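Local coordinates for periplasmic cell division protein (SufI) (Aquifex aeolicus, PDB 6SYY) that probably oxidises substrates at a blue copper site and reduces dioxygen to water at a trinuclear copper cluster, as multicopper oxidases do, at residues G121-W126 against L475-T480; I388-A393 against Q461-S466. All blocks are in the same frame, centred on the assembly; numbering follows the deposited sequence.

Contact 1 (G121-W126 against L475-T480); sequences GFRAPW and LGWKDT
D479 turns its carboxylate against the backbone of G121, OD2 lying 3.5 Å from G121 CA, where the N-terminal and C-terminal cupredoxin domains of the multicopper oxidase fold meet over the trinuclear copper site. The bond from CA to CB of D479 points toward 121-126, and chi1 of 64° sets CG between backbone N and carbonyl carbon, bringing up OD2. Glycine suits position 121: a CB there would sit tightly against D479 OD2 and, with phi at 99°, jam against the carbonyl O of H120. No direct hydrogen bond spans the two segments; a water bridges them, 2.7 Å from D479 OD2 and 3.1 Å from G121 O. D479 OD2 also pairs with R300, while OD1 bonds NE2 of the copper ligand H120 and the backbone O takes ND1 of H454, another copper ligand, consistent with a second-shell role in orienting H120 by side chain and H454 by backbone. With an alanine here, H120 NE2 and R300 would probably lose their carboxylate mate, leaving the imidazole held mainly by its copper. Farther out, the extended R123 side chain brings an edge of its guanidinium obliquely to the W477 indole, a loose approach with NH2 4.5 Å from CZ3, while its NE is bonded to Q459. Within 475-480, T480 OG1 donates to D479 OD1 over 2.8 Å, nearly in line with the acceptor's C-O bond.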
ATOM      1  N   GLY A 121       6.978   2.857  -0.458  1.00 33.52           N
ATOM      2  CA  GLY A 121       7.166   3.405   0.866  1.00 32.59           C
ATOM      3  C   GLY A 121       8.610   3.528   1.304  1.00 25.11           C
ATOM      4  O   GLY A 121       8.875   4.185   2.318  1.00 40.54           O
ATOM      5  N   PHE A 122       9.547   2.928   0.572  1.00 41.45           N
ATOM      6  CA  PHE A 122      10.950   2.970   0.965  1.00 20.11           C
ATOM      7  C   PHE A 122      11.563   4.340   0.693  1.00 44.42           C
ATOM      8  O   PHE A 122      11.271   4.988  -0.317  1.00 32.56           O
ATOM      9  CB  PHE A 122      11.755   1.903   0.213  1.00 31.26           C
ATOM     10  CG  PHE A 122      11.636   0.518   0.787  1.00 42.43           C
ATOM     11  CD1 PHE A 122      10.537   0.146   1.544  1.00 28.78           C
ATOM     12  CD2 PHE A 122      12.637  -0.415   0.572  1.00 29.19           C
ATOM     13  CE1 PHE A 122      10.434  -1.135   2.068  1.00 29.34           C
ATOM     14  CE2 PHE A 122      12.540  -1.696   1.093  1.00 46.40           C
ATOM     15  CZ  PHE A 122      11.438  -2.055   1.842  1.00 32.87           C
ATOM     16  N   ARG A 123      12.418   4.780   1.611  1.00 33.29           N
ATOM     17  CA  ARG A 123      13.399   5.819   1.326  1.00 34.44           C
ATOM     18  C   ARG A 123      14.632   5.120   0.767  1.00 26.41           C
ATOM     19  O   ARG A 123      15.364   4.453   1.505  1.00 51.01           O
ATOM     20  CB  ARG A 123      13.740   6.615   2.581  1.00 23.57           C
ATOM     21  CG  ARG A 123      12.582   7.382   3.166  1.00 25.33           C
ATOM     22  CD  ARG A 123      12.880   7.817   4.593  1.00 35.53           C
ATOM     23  NE  ARG A 123      11.765   8.566   5.156  1.00 41.72           N
ATOM     24  CZ  ARG A 123      11.743   9.888   5.277  1.00 70.34           C
ATOM     25  NH1 ARG A 123      12.790  10.605   4.890  1.00 49.57           N
ATOM     26  NH2 ARG A 123      10.678  10.491   5.794  1.00 42.99           N
ATOM     27  N   ALA A 124      14.849   5.251  -0.536  1.00 30.73           N
ATOM     28  CA  ALA A 124      15.917   4.546  -1.224  1.00 36.39           C
ATOM     29  C   ALA A 124      16.546   5.461  -2.263  1.00 38.36           C
ATOM     30  O   ALA A 124      15.896   6.401  -2.740  1.00 31.55           O
ATOM     31  CB  ALA A 124      15.391   3.278  -1.912  1.00 19.66           C
ATOM     32  N   PRO A 125      17.806   5.225  -2.623  1.00 37.46           N
ATOM     33  CA  PRO A 125      18.333   5.847  -3.842  1.00 24.38           C
ATOM     34  C   PRO A 125      17.485   5.396  -5.021  1.00 32.54           C
ATOM     35  O   PRO A 125      17.085   4.235  -5.108  1.00 36.52           O
ATOM     36  CB  PRO A 125      19.771   5.322  -3.930  1.00 33.44           C
ATOM     37  CG  PRO A 125      20.093   4.832  -2.552  1.00 33.24           C
ATOM     38  CD  PRO A 125      18.797   4.348  -1.976  1.00 35.81           C
ATOM     39  N   TRP A 126      17.187   6.334  -5.920  1.00 25.38           N
ATOM     40  CA  TRP A 126      16.105   6.092  -6.867  1.00 32.61           C
ATOM     41  C   TRP A 126      16.443   5.011  -7.882  1.00 22.14           C
ATOM     42  O   TRP A 126      15.529   4.376  -8.420  1.00 27.37           O
ATOM     43  CB  TRP A 126      15.718   7.393  -7.563  1.00 33.68           C
ATOM     44  CG  TRP A 126      16.657   7.839  -8.623  1.00 36.59           C
ATOM     45  CD1 TRP A 126      17.897   8.376  -8.452  1.00 26.25           C
ATOM     46  CD2 TRP A 126      16.418   7.815 -10.032  1.00 34.77           C
ATOM     47  NE1 TRP A 126      18.450   8.681  -9.672  1.00 31.71           N
ATOM     48  CE2 TRP A 126      17.559   8.347 -10.657  1.00 35.34           C
ATOM     49  CE3 TRP A 126      15.347   7.393 -10.826  1.00 21.76           C
ATOM     50  CZ2 TRP A 126      17.662   8.468 -12.039  1.00 23.71           C
ATOM     51  CZ3 TRP A 126      15.450   7.513 -12.197  1.00 26.70           C
ATOM     52  CH2 TRP A 126      16.599   8.045 -12.790  1.00 52.31           C
ATOM     53  N   LEU A 475      -3.220  10.369   9.978  1.00 28.14           N
ATOM     54  CA  LEU A 475      -2.201  10.792  10.921  1.00 33.09           C
ATOM     55  C   LEU A 475      -0.870  10.101  10.634  1.00 29.93           C
ATOM     56  O   LEU A 475      -0.759   9.231   9.768  1.00 31.71           O
ATOM     57  CB  LEU A 475      -2.654  10.507  12.353  1.00 26.31           C
ATOM     58  CG  LEU A 475      -3.998  11.129  12.733  1.00 30.68           C
ATOM     59  CD1 LEU A 475      -4.422  10.704  14.125  1.00 27.06           C
ATOM     60  CD2 LEU A 475      -3.932  12.648  12.635  1.00 24.80           C
ATOM     61  N   GLY A 476       0.152  10.508  11.380  1.00 24.01           N
ATOM     62  CA  GLY A 476       1.445   9.870  11.275  1.00 22.33           C
ATOM     63  C   GLY A 476       2.163  10.170   9.970  1.00 28.44           C
ATOM     64  O   GLY A 476       1.858  11.125   9.250  1.00 29.94           O
ATOM     65  N   TRP A 477       3.152   9.327   9.681  1.00 31.51           N
ATOM     66  CA  TRP A 477       3.943   9.421   8.458  1.00 24.96           C
ATOM     67  C   TRP A 477       3.213   8.658   7.359  1.00 36.32           C
ATOM     68  O   TRP A 477       3.074   7.435   7.432  1.00 25.91           O
ATOM     69  CB  TRP A 477       5.344   8.854   8.673  1.00 23.60           C
ATOM     70  CG  TRP A 477       6.240   9.688   9.557  1.00 29.97           C
ATOM     71  CD1 TRP A 477       6.619   9.410  10.841  1.00 24.19           C
ATOM     72  CD2 TRP A 477       6.881  10.924   9.209  1.00 28.33           C
ATOM     73  NE1 TRP A 477       7.450  10.399  11.315  1.00 31.96           N
ATOM     74  CE2 TRP A 477       7.625  11.340  10.333  1.00 66.19           C
ATOM     75  CE3 TRP A 477       6.898  11.719   8.058  1.00 30.65           C
ATOM     76  CZ2 TRP A 477       8.377  12.518  10.338  1.00 33.46           C
ATOM     77  CZ3 TRP A 477       7.644  12.892   8.067  1.00 30.88           C
ATOM     78  CH2 TRP A 477       8.371  13.278   9.199  1.00 29.66           C
ATOM     79  N   LYS A 478       2.742   9.377   6.346  1.00 27.45           N
ATOM     80  CA  LYS A 478       1.995   8.788   5.246  1.00 31.50           C
ATOM     81  C   LYS A 478       2.840   8.798   3.979  1.00 29.48           C
ATOM     82  O   LYS A 478       3.811   9.549   3.870  1.00 35.13           O
ATOM     83  CB  LYS A 478       0.692   9.560   5.010  1.00 19.49           C
ATOM     84  CG  LYS A 478      -0.220   9.626   6.223  1.00 43.47           C
ATOM     85  CD  LYS A 478      -1.033   8.353   6.365  1.00 33.73           C
ATOM     86  CE  LYS A 478      -2.046   8.238   5.241  1.00 28.78           C
ATOM     87  NZ  LYS A 478      -2.704   6.905   5.232  1.00 26.50           N
ATOM     88  N   ASP A 479       2.469   7.946   3.012  1.00 22.78           N
ATOM     89  CA  ASP A 479       2.973   8.094   1.651  1.00 47.70           C
ATOM     90  C   ASP A 479       1.875   8.071   0.592  1.00 23.61           C
ATOM     91  O   ASP A 479       2.181   8.258  -0.591  1.00 31.01           O
ATOM     92  CB  ASP A 479       4.047   7.035   1.322  1.00 27.10           C
ATOM     93  CG  ASP A 479       3.521   5.612   1.343  1.00 25.22           C
ATOM     94  OD1 ASP A 479       2.485   5.320   0.707  1.00 35.58           O
ATOM     95  OD2 ASP A 479       4.185   4.764   1.973  1.00 58.03           O
ATOM     96  N   THR A 480       0.613   7.870   0.979  1.00 24.59           N
ATOM     97  CA  THR A 480      -0.522   7.914   0.060  1.00 24.27           C
ATOM     98  C   THR A 480      -1.686   8.605   0.759  1.00 26.29           C
ATOM     99  O   THR A 480      -2.162   8.115   1.787  1.00 29.56           O
ATOM    100  CB  THR A 480      -0.932   6.502  -0.380  1.00 28.63           C
ATOM    101  OG1 THR A 480       0.202   5.805  -0.916  1.00 33.58           O
ATOM    102  CG2 THR A 480      -2.031   6.572  -1.430  1.00 31.60           C
TER
HETATM  103  O   HOH W   1       6.171   4.611   3.852  1.00 41.62           O

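Contact 2 (I388-A393 against Q461-S466); sequences INTDGA and QVLERS
Q461 CG lies anti to the carbonyl carbon and beside the backbone N (chi1 -61°), and the chain runs extended beyond it, which carries the amide off the edge strand 461-465 of the C-terminal cupredoxin domain to I388 in the loop leading into strand 394-402. I388 places its CG1 in the same way, beside its own backbone N, and the ethyl branch thereby comes to rest over one face of the Q461 amide: CG1 is 3.6 Å and CD1 3.9 Å from Q461 CD. I388 N donates to Q461 OE1 over 2.9 Å, with an N-H...O angle of 153° and the donor tilted 27° from the carbonyl plane. The other end of the amide is used as well, since NE2 bonds the backbone O of T386; the two bonds fix the rotation of the amide and tie the incoming loop to the sheet margin. Two residues further along each segment the contact becomes purely apolar, the methyl CG2 of T390 meeting L463 CD1 at 4.2 Å. Both side chains also rest on I440 of strand 437-445 and on A492 of strand 488-495, so the pair packs against the sheet face beside the edge strand. L463 and E464 together face R490 in a classic beta bulge. From T390 to A393 the loop folds back in a type II beta turn, closed by A393 N to T390 O at 3.2 Å. An Asx turn overlaps its start, N389 OD1 accepting from D391 N, also at 3.2 Å, with the donor above the carbonyl plane.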
ATOM      1  N   ILE A 388       6.646  17.981  11.419  1.00 40.84           N
ATOM      2  CA  ILE A 388       7.519  18.726  10.520  1.00 30.38           C
ATOM      3  C   ILE A 388       7.343  20.213  10.785  1.00 38.65           C
ATOM      4  O   ILE A 388       6.214  20.715  10.863  1.00 38.62           O
ATOM      5  CB  ILE A 388       7.209  18.381   9.054  1.00 28.31           C
ATOM      6  CG1 ILE A 388       7.440  16.891   8.801  1.00 34.82           C
ATOM      7  CG2 ILE A 388       8.047  19.235   8.113  1.00 28.69           C
ATOM      8  CD1 ILE A 388       7.044  16.434   7.419  1.00 37.49           C
ATOM      9  N   ASN A 389       8.458  20.924  10.941  1.00 41.00           N
ATOM     10  CA  ASN A 389       8.417  22.374  11.086  1.00 39.28           C
ATOM     11  C   ASN A 389       8.170  22.980   9.713  1.00 36.92           C
ATOM     12  O   ASN A 389       9.018  22.880   8.821  1.00 54.01           O
ATOM     13  CB  ASN A 389       9.713  22.896  11.698  1.00 39.64           C
ATOM     14  CG  ASN A 389       9.695  24.395  11.903  1.00 42.92           C
ATOM     15  OD1 ASN A 389       8.656  25.042  11.771  1.00 67.64           O
ATOM     16  ND2 ASN A 389      10.849  24.959  12.238  1.00 70.52           N
ATOM     17  N   THR A 390       7.008  23.604   9.540  1.00 39.13           N
ATOM     18  CA  THR A 390       6.571  24.098   8.243  1.00 45.56           C
ATOM     19  C   THR A 390       6.797  25.590   8.062  1.00 40.51           C
ATOM     20  O   THR A 390       6.414  26.136   7.022  1.00 41.71           O
ATOM     21  CB  THR A 390       5.089  23.777   8.029  1.00 42.49           C
ATOM     22  OG1 THR A 390       4.321  24.325   9.107  1.00 61.30           O
ATOM     23  CG2 THR A 390       4.873  22.274   7.976  1.00 36.45           C
ATOM     24  N   ASP A 391       7.397  26.264   9.040  1.00 44.24           N
ATOM     25  CA  ASP A 391       7.648  27.694   8.917  1.00 57.94           C
ATOM     26  C   ASP A 391       8.634  27.953   7.786  1.00 75.69           C
ATOM     27  O   ASP A 391       9.673  27.290   7.691  1.00 66.56           O
ATOM     28  CB  ASP A 391       8.190  28.254  10.231  1.00 56.48           C
ATOM     29  CG  ASP A 391       7.313  27.912  11.418  1.00 89.75           C
ATOM     30  OD1 ASP A 391       6.218  27.346  11.209  1.00102.64           O
ATOM     31  OD2 ASP A 391       7.722  28.204  12.562  1.00 78.43           O
ATOM     32  N   GLY A 392       8.304  28.911   6.921  1.00 60.11           N
ATOM     33  CA  GLY A 392       9.175  29.246   5.812  1.00 55.05           C
ATOM     34  C   GLY A 392       9.350  28.159   4.775  1.00 55.50           C
ATOM     35  O   GLY A 392      10.331  28.180   4.028  1.00 80.45           O
ATOM     36  N   ALA A 393       8.427  27.206   4.707  1.00 45.52           N
ATOM     37  CA  ALA A 393       8.509  26.138   3.725  1.00 37.69           C
ATOM     38  C   ALA A 393       8.010  26.612   2.366  1.00 42.37           C
ATOM     39  O   ALA A 393       7.159  27.499   2.265  1.00 52.52           O
ATOM     40  CB  ALA A 393       7.691  24.932   4.182  1.00 34.53           C
ATOM     41  N   GLN A 461       3.434  14.218   6.256  1.00 33.68           N
ATOM     42  CA  GLN A 461       2.413  14.375   7.281  1.00 32.07           C
ATOM     43  C   GLN A 461       1.284  15.231   6.729  1.00 29.49           C
ATOM     44  O   GLN A 461       1.528  16.306   6.171  1.00 26.70           O
ATOM     45  CB  GLN A 461       2.997  15.004   8.543  1.00 23.22           C
ATOM     46  CG  GLN A 461       4.089  14.159   9.171  1.00 25.07           C
ATOM     47  CD  GLN A 461       4.820  14.891  10.266  1.00 40.84           C
ATOM     48  OE1 GLN A 461       4.603  16.086  10.484  1.00 39.89           O
ATOM     49  NE2 GLN A 461       5.694  14.181  10.966  1.00 38.83           N
ATOM     50  N   VAL A 462       0.054  14.738   6.865  1.00 37.58           N
ATOM     51  CA  VAL A 462      -1.110  15.442   6.341  1.00 25.96           C
ATOM     52  C   VAL A 462      -1.415  16.621   7.251  1.00 25.12           C
ATOM     53  O   VAL A 462      -1.614  16.457   8.460  1.00 33.37           O
ATOM     54  CB  VAL A 462      -2.318  14.505   6.225  1.00 31.97           C
ATOM     55  CG1 VAL A 462      -3.541  15.283   5.771  1.00 29.91           C
ATOM     56  CG2 VAL A 462      -2.017  13.369   5.262  1.00 27.90           C
ATOM     57  N   LEU A 463      -1.452  17.818   6.672  1.00 33.24           N
ATOM     58  CA  LEU A 463      -1.726  19.011   7.454  1.00 29.89           C
ATOM     59  C   LEU A 463      -3.219  19.298   7.561  1.00 44.09           C
ATOM     60  O   LEU A 463      -3.717  19.580   8.655  1.00 35.05           O
ATOM     61  CB  LEU A 463      -1.009  20.217   6.845  1.00 26.94           C
ATOM     62  CG  LEU A 463       0.511  20.135   6.790  1.00 25.26           C
ATOM     63  CD1 LEU A 463       1.077  21.441   6.263  1.00 39.54           C
ATOM     64  CD2 LEU A 463       1.074  19.812   8.158  1.00 25.65           C
ATOM     65  N   GLU A 464      -3.947  19.221   6.448  1.00 34.03           N
ATOM     66  CA  GLU A 464      -5.282  19.799   6.416  1.00 34.89           C
ATOM     67  C   GLU A 464      -6.073  19.240   5.238  1.00 34.78           C
ATOM     68  O   GLU A 464      -5.514  18.987   4.167  1.00 30.94           O
ATOM     69  CB  GLU A 464      -5.182  21.328   6.326  1.00 33.37           C
ATOM     70  CG  GLU A 464      -6.487  22.081   6.355  1.00 73.03           C
ATOM     71  CD  GLU A 464      -6.271  23.575   6.223  1.00101.10           C
ATOM     72  OE1 GLU A 464      -5.249  23.975   5.623  1.00 81.15           O
ATOM     73  OE2 GLU A 464      -7.111  24.348   6.726  1.00111.73           O
ATOM     74  N   ARG A 465      -7.372  19.042   5.456  1.00 25.15           N
ATOM     75  CA  ARG A 465      -8.319  18.683   4.408  1.00 33.37           C
ATOM     76  C   ARG A 465      -9.364  19.781   4.332  1.00 30.53           C
ATOM     77  O   ARG A 465      -9.868  20.231   5.365  1.00 47.85           O
ATOM     78  CB  ARG A 465      -9.005  17.338   4.682  1.00 45.08           C
ATOM     79  CG  ARG A 465      -8.101  16.223   5.177  1.00 48.48           C
ATOM     80  CD  ARG A 465      -8.850  14.895   5.202  1.00 31.46           C
ATOM     81  NE  ARG A 465      -9.147  14.450   3.848  1.00 62.49           N
ATOM     82  CZ  ARG A 465      -8.442  13.537   3.186  1.00 36.22           C
ATOM     83  NH1 ARG A 465      -7.406  12.942   3.761  1.00 42.91           N
ATOM     84  NH2 ARG A 465      -8.786  13.206   1.950  1.00 53.12           N
ATOM     85  N   SER A 466      -9.689  20.219   3.116  1.00 34.36           N
ATOM     86  CA  SER A 466     -10.650  21.305   2.980  1.00 38.03           C
ATOM     87  C   SER A 466     -12.075  20.851   3.251  1.00 31.07           C
ATOM     88  O   SER A 466     -12.933  21.690   3.543  1.00 42.90           O
ATOM     89  CB  SER A 466     -10.572  21.915   1.585  1.00 27.89           C
ATOM     90  OG  SER A 466     -10.956  20.968   0.605  1.00 30.99           O
TER

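In the fold
W477 joins the two contacts, whose centres lie about 16 Å apart. Its indole, approached by R123 in contact 1, also packs on both main partners of contact 2: W477 CZ2 lies 3.2 Å from Q461 NE2, and W477 CZ3 is 3.7 Å from I388 CD1. K478, next to W477 in the loop, adds a touch to the strand, its CG 4.3 Å from V462 CG2. Contact 1 belongs to the copper site: the side chain of D479 is about 3 Å from those of H120 and H454 and about 8 Å from the bound oxygen atom. Contact 2 is a surface contact away from the coppers, its centre about 23 Å from the centre of the chain.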